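Side-chain contacts in trichothecene 15-O-acetyltransferase TRI3 (PDB 3FOT), which acetylates the 15-hydroxyl of trichothecene intermediates, such as 15-deacetylcalonectrin, during the biosynthesis of T-2 toxin in Fusarium sporotrichioides: residues Y17-T22 with A104-E109; V29-R32 with A36-I39. One frame throughout, in Å; residues are numbered along the deposited sequence.

Interaction 1 of 2, residues Y17-T22 with A104-E109; sequences YRWKST and AIITYE. With SO4 (sulfate ion), chain H.
In the four-stranded antiparallel sheet that joins the N-terminal strands 20-21 and 28-32 to 105-109 and 95-97, W19, just ahead of edge strand 20-21, reaches over the intervening strand 28-32 to I106 and Y108 on strand 105-109. W19 and T107 are the closest backbone positions of the two segments, yet their CA atoms stand 8.8 Å apart, so the indole has to bridge the gap. With CG beside the backbone N and anti to the carbonyl carbon (chi1 -72°), the six-membered ring of W19 is carried to the far strand. Its outer corner makes the contact: W19 CH2 lies 3.9 Å from I106 CG2, an apolar touch in which the two side chains cross at a slant. The neighbouring ring atom, W19 CZ3, comes within 3.7 Å of I106 O and 4.4 Å of Y108 N, both placed obliquely to the ring. At the pyrrole end W19 NE1 donates to the backbone O of S230, which helps fix the rotation of the indole. Y108 takes part through its backbone N, while its hydroxyl is hydrogen-bonded to E225 and R86. R18 extends to a sulfate ion, probably from the crystallisation liquor. Two hydrogen bonds hold it at the guanidinium edge, R18 NH1 to sulfate O2 and R18 NH2 to sulfate O1, each 2.5 Å; both are unusually short, so their geometry is doubtful. R18 NE is salt-bridged to D235, so the guanidinium is shared between D235 and the sulfate. An aromatic side chain spanning a middle strand to meet a branched aliphatic one is plain packing across one face of an antiparallel β-sheet.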
loop_
_atom_site.group_PDB
_atom_site.type_symbol
_atom_site.label_atom_id
_atom_site.label_comp_id
_atom_site.label_asym_id
_atom_site.label_seq_id
_atom_site.Cartn_x
_atom_site.Cartn_y
_atom_site.Cartn_z
ATOM N N TYR A 17 -12.540 -12.418 -15.994
ATOM C CA TYR A 17 -11.316 -11.743 -15.521
ATOM C C TYR A 17 -9.985 -12.330 -15.977
ATOM O O TYR A 17 -8.936 -12.007 -15.414
ATOM C CB TYR A 17 -11.314 -11.722 -13.980
ATOM C CG TYR A 17 -12.649 -11.421 -13.377
ATOM C CD1 TYR A 17 -13.244 -10.171 -13.550
ATOM C CD2 TYR A 17 -13.329 -12.385 -12.629
ATOM C CE1 TYR A 17 -14.470 -9.886 -12.989
ATOM C CE2 TYR A 17 -14.550 -12.110 -12.079
ATOM C CZ TYR A 17 -15.114 -10.866 -12.262
ATOM O OH TYR A 17 -16.329 -10.579 -11.719
ATOM N N ARG A 18 -10.004 -13.200 -16.983
ATOM C CA ARG A 18 -8.773 -13.829 -17.425
ATOM C C ARG A 18 -8.061 -12.974 -18.455
ATOM O O ARG A 18 -8.671 -12.118 -19.069
ATOM C CB ARG A 18 -9.071 -15.215 -18.008
ATOM C CG ARG A 18 -9.500 -16.179 -16.938
ATOM C CD ARG A 18 -9.978 -17.511 -17.489
ATOM N NE ARG A 18 -10.383 -18.336 -16.363
ATOM C CZ ARG A 18 -11.412 -19.167 -16.358
ATOM N NH1 ARG A 18 -12.172 -19.297 -17.438
ATOM N NH2 ARG A 18 -11.681 -19.858 -15.266
ATOM N N TRP A 19 -6.765 -13.196 -18.621
ATOM C CA TRP A 19 -6.026 -12.496 -19.665
ATOM C C TRP A 19 -6.526 -12.980 -21.034
ATOM O O TRP A 19 -6.791 -14.164 -21.205
ATOM C CB TRP A 19 -4.544 -12.780 -19.535
ATOM C CG TRP A 19 -3.834 -12.110 -18.360
ATOM C CD1 TRP A 19 -3.296 -12.728 -17.277
ATOM C CD2 TRP A 19 -3.566 -10.705 -18.197
ATOM N NE1 TRP A 19 -2.701 -11.804 -16.443
ATOM C CE2 TRP A 19 -2.855 -10.555 -16.980
ATOM C CE3 TRP A 19 -3.863 -9.566 -18.950
ATOM C CZ2 TRP A 19 -2.426 -9.306 -16.505
ATOM C CZ3 TRP A 19 -3.412 -8.310 -18.485
ATOM C CH2 TRP A 19 -2.712 -8.201 -17.270
ATOM N N LYS A 20 -6.662 -12.057 -21.980
ATOM C CA LYS A 20 -7.107 -12.364 -23.354
ATOM C C LYS A 20 -6.163 -11.689 -24.347
ATOM O O LYS A 20 -5.883 -10.502 -24.198
ATOM C CB LYS A 20 -8.524 -11.821 -23.558
ATOM C CG LYS A 20 -9.032 -11.854 -24.993
ATOM N N SER A 21 -5.680 -12.418 -25.358
ATOM C CA SER A 21 -4.930 -11.778 -26.450
ATOM C C SER A 21 -5.868 -10.901 -27.282
ATOM O O SER A 21 -6.935 -11.341 -27.678
ATOM C CB SER A 21 -4.280 -12.818 -27.380
ATOM O OG SER A 21 -3.349 -13.644 -26.699
ATOM N N THR A 22 -5.470 -9.669 -27.566
ATOM C CA THR A 22 -6.341 -8.753 -28.307
ATOM C C THR A 22 -6.126 -8.754 -29.821
ATOM O O THR A 22 -6.850 -8.064 -30.549
ATOM C CB THR A 22 -6.170 -7.302 -27.851
ATOM O OG1 THR A 22 -4.804 -6.912 -28.041
ATOM C CG2 THR A 22 -6.558 -7.148 -26.415
ATOM N N ALA A 104 -12.367 -1.126 -14.424
ATOM C CA ALA A 104 -11.310 -0.761 -15.359
ATOM C C ALA A 104 -10.833 -1.954 -16.172
ATOM O O ALA A 104 -11.009 -3.112 -15.779
ATOM C CB ALA A 104 -10.129 -0.204 -14.584
ATOM N N ILE A 105 -10.175 -1.662 -17.295
ATOM C CA ILE A 105 -9.567 -2.710 -18.104
ATOM C C ILE A 105 -8.051 -2.564 -18.014
ATOM O O ILE A 105 -7.526 -1.482 -18.163
ATOM C CB ILE A 105 -10.021 -2.621 -19.579
ATOM C CG1 ILE A 105 -11.548 -2.740 -19.680
ATOM C CG2 ILE A 105 -9.295 -3.675 -20.446
ATOM C CD1 ILE A 105 -12.100 -2.215 -21.040
ATOM N N ILE A 106 -7.372 -3.657 -17.719
ATOM C CA ILE A 106 -5.914 -3.631 -17.589
ATOM C C ILE A 106 -5.295 -4.254 -18.830
ATOM O O ILE A 106 -5.608 -5.399 -19.192
ATOM C CB ILE A 106 -5.434 -4.430 -16.340
ATOM C CG1 ILE A 106 -5.915 -3.721 -15.062
ATOM C CG2 ILE A 106 -3.896 -4.637 -16.364
ATOM C CD1 ILE A 106 -5.751 -4.505 -13.759
ATOM N N THR A 107 -4.395 -3.514 -19.468
ATOM C CA THR A 107 -3.770 -4.023 -20.696
ATOM C C THR A 107 -2.255 -4.145 -20.508
ATOM O O THR A 107 -1.648 -3.288 -19.861
ATOM C CB THR A 107 -4.103 -3.093 -21.874
ATOM O OG1 THR A 107 -5.516 -3.138 -22.124
ATOM C CG2 THR A 107 -3.361 -3.511 -23.140
ATOM N N TYR A 108 -1.665 -5.207 -21.058
ATOM C CA TYR A 108 -0.218 -5.285 -21.179
ATOM C C TYR A 108 0.179 -5.536 -22.638
ATOM O O TYR A 108 -0.392 -6.422 -23.294
ATOM C CB TYR A 108 0.408 -6.376 -20.287
ATOM C CG TYR A 108 1.911 -6.355 -20.465
ATOM C CD1 TYR A 108 2.667 -5.336 -19.877
ATOM C CD2 TYR A 108 2.556 -7.283 -21.302
ATOM C CE1 TYR A 108 4.037 -5.236 -20.085
ATOM C CE2 TYR A 108 3.944 -7.204 -21.518
ATOM C CZ TYR A 108 4.668 -6.171 -20.900
ATOM O OH TYR A 108 6.021 -6.070 -21.102
ATOM N N GLU A 109 1.156 -4.780 -23.127
ATOM C CA GLU A 109 1.704 -5.025 -24.468
ATOM C C GLU A 109 3.235 -5.075 -24.403
ATOM O O GLU A 109 3.875 -4.185 -23.837
ATOM C CB GLU A 109 1.221 -3.957 -25.453
ATOM C CG GLU A 109 1.773 -4.100 -26.879
ATOM C CD GLU A 109 1.346 -2.966 -27.802
ATOM O OE1 GLU A 109 1.007 -1.854 -27.326
ATOM O OE2 GLU A 109 1.353 -3.193 -29.026
HETATM S S SO4 H . -14.675 -21.182 -16.440
HETATM O O1 SO4 H . -13.968 -20.951 -15.177
HETATM O O2 SO4 H . -14.566 -20.017 -17.332
HETATM O O3 SO4 H . -14.125 -22.349 -17.147
HETATM O O4 SO4 H . -16.098 -21.406 -16.144
#

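Interaction 2 of 2, residues V29-R32 with A36-I39; sequences VQRR and AEAI
R31 and E37 meet end-on in a bidentate salt bridge that ties strand 28-32 to helix 36-41, just across the short strand-to-helix connection. The two side chains run at about a right angle to each other, but their flat ends are nearly coplanar, the guanidinium and carboxylate planes lying 28° apart. Each terminal nitrogen takes its own oxygen: R31 NH1 to E37 OE2 at 2.8 Å with an N-H...O angle of 170°, and R31 NH2 to E37 OE1 at 2.9 Å. E37 OE1 uses its syn lone pair; NH1 meets OE2 on the syn side too, but tilted out of the carboxylate plane. Both oxygens lie close to the guanidinium plane. R31 starts with CG between the backbone N and the carbonyl carbon (chi1 70°), then stretches fully from CG to NE to deliver its head to the helix. E37 answers with a chain extended beyond CG. Both residues are buried, so pairing the charges probably favours their ionised forms, and two bonds restrain the rotation of each head group. W19 and I106 also touch the R31 side chain. In the same helix, A36 packs on H414, a residue that binds 15-deacetylcalonectrin; the side chain of E37 itself lies about 8 Å from that of H414, so the bridge lies close to the substrate site. A further hydrogen bond, from V34 N in the connection, ends on E37 OE1, the same oxygen that receives R31 NH2.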
loop_
_atom_site.group_PDB
_atom_site.type_symbol
_atom_site.label_atom_id
_atom_site.label_comp_id
_atom_site.label_asym_id
_atom_site.label_seq_id
_atom_site.Cartn_x
_atom_site.Cartn_y
_atom_site.Cartn_z
ATOM N N VAL A 29 -2.208 -8.272 -24.382
ATOM C CA VAL A 29 -3.236 -9.013 -23.628
ATOM C C VAL A 29 -3.987 -8.004 -22.759
ATOM O O VAL A 29 -3.428 -6.958 -22.393
ATOM C CB VAL A 29 -2.665 -10.170 -22.753
ATOM C CG1 VAL A 29 -2.208 -11.351 -23.622
ATOM C CG2 VAL A 29 -1.505 -9.698 -21.841
ATOM N N GLN A 30 -5.247 -8.300 -22.452
ATOM C CA GLN A 30 -6.014 -7.449 -21.580
ATOM C C GLN A 30 -6.878 -8.275 -20.635
ATOM O O GLN A 30 -7.191 -9.446 -20.915
ATOM C CB GLN A 30 -6.860 -6.445 -22.368
ATOM C CG GLN A 30 -8.056 -7.042 -23.100
ATOM C CD GLN A 30 -8.828 -5.997 -23.915
ATOM O OE1 GLN A 30 -8.349 -4.892 -24.167
ATOM N NE2 GLN A 30 -10.022 -6.366 -24.335
ATOM N N ARG A 31 -7.245 -7.674 -19.514
ATOM C CA ARG A 31 -8.236 -8.302 -18.631
ATOM C C ARG A 31 -9.110 -7.276 -17.938
ATOM O O ARG A 31 -8.664 -6.145 -17.641
ATOM C CB ARG A 31 -7.578 -9.237 -17.610
ATOM C CG ARG A 31 -6.773 -8.517 -16.547
ATOM C CD ARG A 31 -6.082 -9.520 -15.606
ATOM N NE ARG A 31 -5.200 -8.814 -14.666
ATOM C CZ ARG A 31 -5.611 -8.248 -13.527
ATOM N NH1 ARG A 31 -4.727 -7.632 -12.744
ATOM N NH2 ARG A 31 -6.905 -8.274 -13.185
ATOM N N ARG A 32 -10.363 -7.668 -17.685
ATOM C CA ARG A 32 -11.252 -6.866 -16.852
ATOM C C ARG A 32 -10.781 -6.983 -15.404
ATOM O O ARG A 32 -10.568 -8.083 -14.899
ATOM C CB ARG A 32 -12.706 -7.320 -16.998
ATOM C CG ARG A 32 -13.701 -6.479 -16.210
ATOM C CD ARG A 32 -13.934 -5.102 -16.812
ATOM N NE ARG A 32 -14.337 -5.177 -18.222
ATOM C CZ ARG A 32 -14.792 -4.153 -18.935
ATOM N NH1 ARG A 32 -14.906 -2.934 -18.404
ATOM N NH2 ARG A 32 -15.139 -4.354 -20.198
ATOM N N ALA A 36 -10.744 -5.535 -5.397
ATOM C CA ALA A 36 -10.201 -4.238 -4.958
ATOM C C ALA A 36 -9.657 -3.409 -6.119
ATOM O O ALA A 36 -9.641 -2.158 -6.051
ATOM C CB ALA A 36 -9.142 -4.431 -3.895
ATOM N N GLU A 37 -9.249 -4.068 -7.197
ATOM C CA GLU A 37 -8.849 -3.316 -8.415
ATOM C C GLU A 37 -9.941 -2.385 -8.904
ATOM O O GLU A 37 -9.661 -1.269 -9.298
ATOM C CB GLU A 37 -8.450 -4.286 -9.540
ATOM C CG GLU A 37 -7.174 -5.067 -9.266
ATOM C CD GLU A 37 -6.909 -6.159 -10.300
ATOM O OE1 GLU A 37 -7.861 -6.527 -11.034
ATOM O OE2 GLU A 37 -5.770 -6.668 -10.345
ATOM N N ALA A 38 -11.186 -2.856 -8.879
ATOM C CA ALA A 38 -12.323 -2.099 -9.392
ATOM C C ALA A 38 -12.570 -0.843 -8.559
ATOM O O ALA A 38 -13.040 0.165 -9.084
ATOM C CB ALA A 38 -13.559 -2.995 -9.439
ATOM N N ILE A 39 -12.267 -0.912 -7.260
ATOM C CA ILE A 39 -12.389 0.257 -6.392
ATOM C C ILE A 39 -11.380 1.330 -6.813
ATOM O O ILE A 39 -11.759 2.465 -7.146
ATOM C CB ILE A 39 -12.186 -0.101 -4.876
ATOM C CG1 ILE A 39 -13.273 -1.056 -4.394
ATOM C CG2 ILE A 39 -12.285 1.174 -4.035
ATOM C CD1 ILE A 39 -13.000 -1.668 -3.010
#

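In the fold
Interaction 2 is nested along the chain inside the loop closed by interaction 1, in the order 17-22, 29-32, 36-39, 104-109, and their centres lie about 8 Å apart. Three of the four segments belong to one antiparallel sheet, where strand 28-32 is flanked by 20-21 and 105-109, the strands of both interaction 1 segments. The backbones join directly, Y108 O and V29 N being 2.8 Å apart, probably as a hydrogen bond. R31 of interaction 2 touches W19 of interaction 1: R31 NE packs 3.4 Å from W19 CZ2. The sheet is thereby linked to a helix that packs against helix 406-423, which carries the substrate-binding H414.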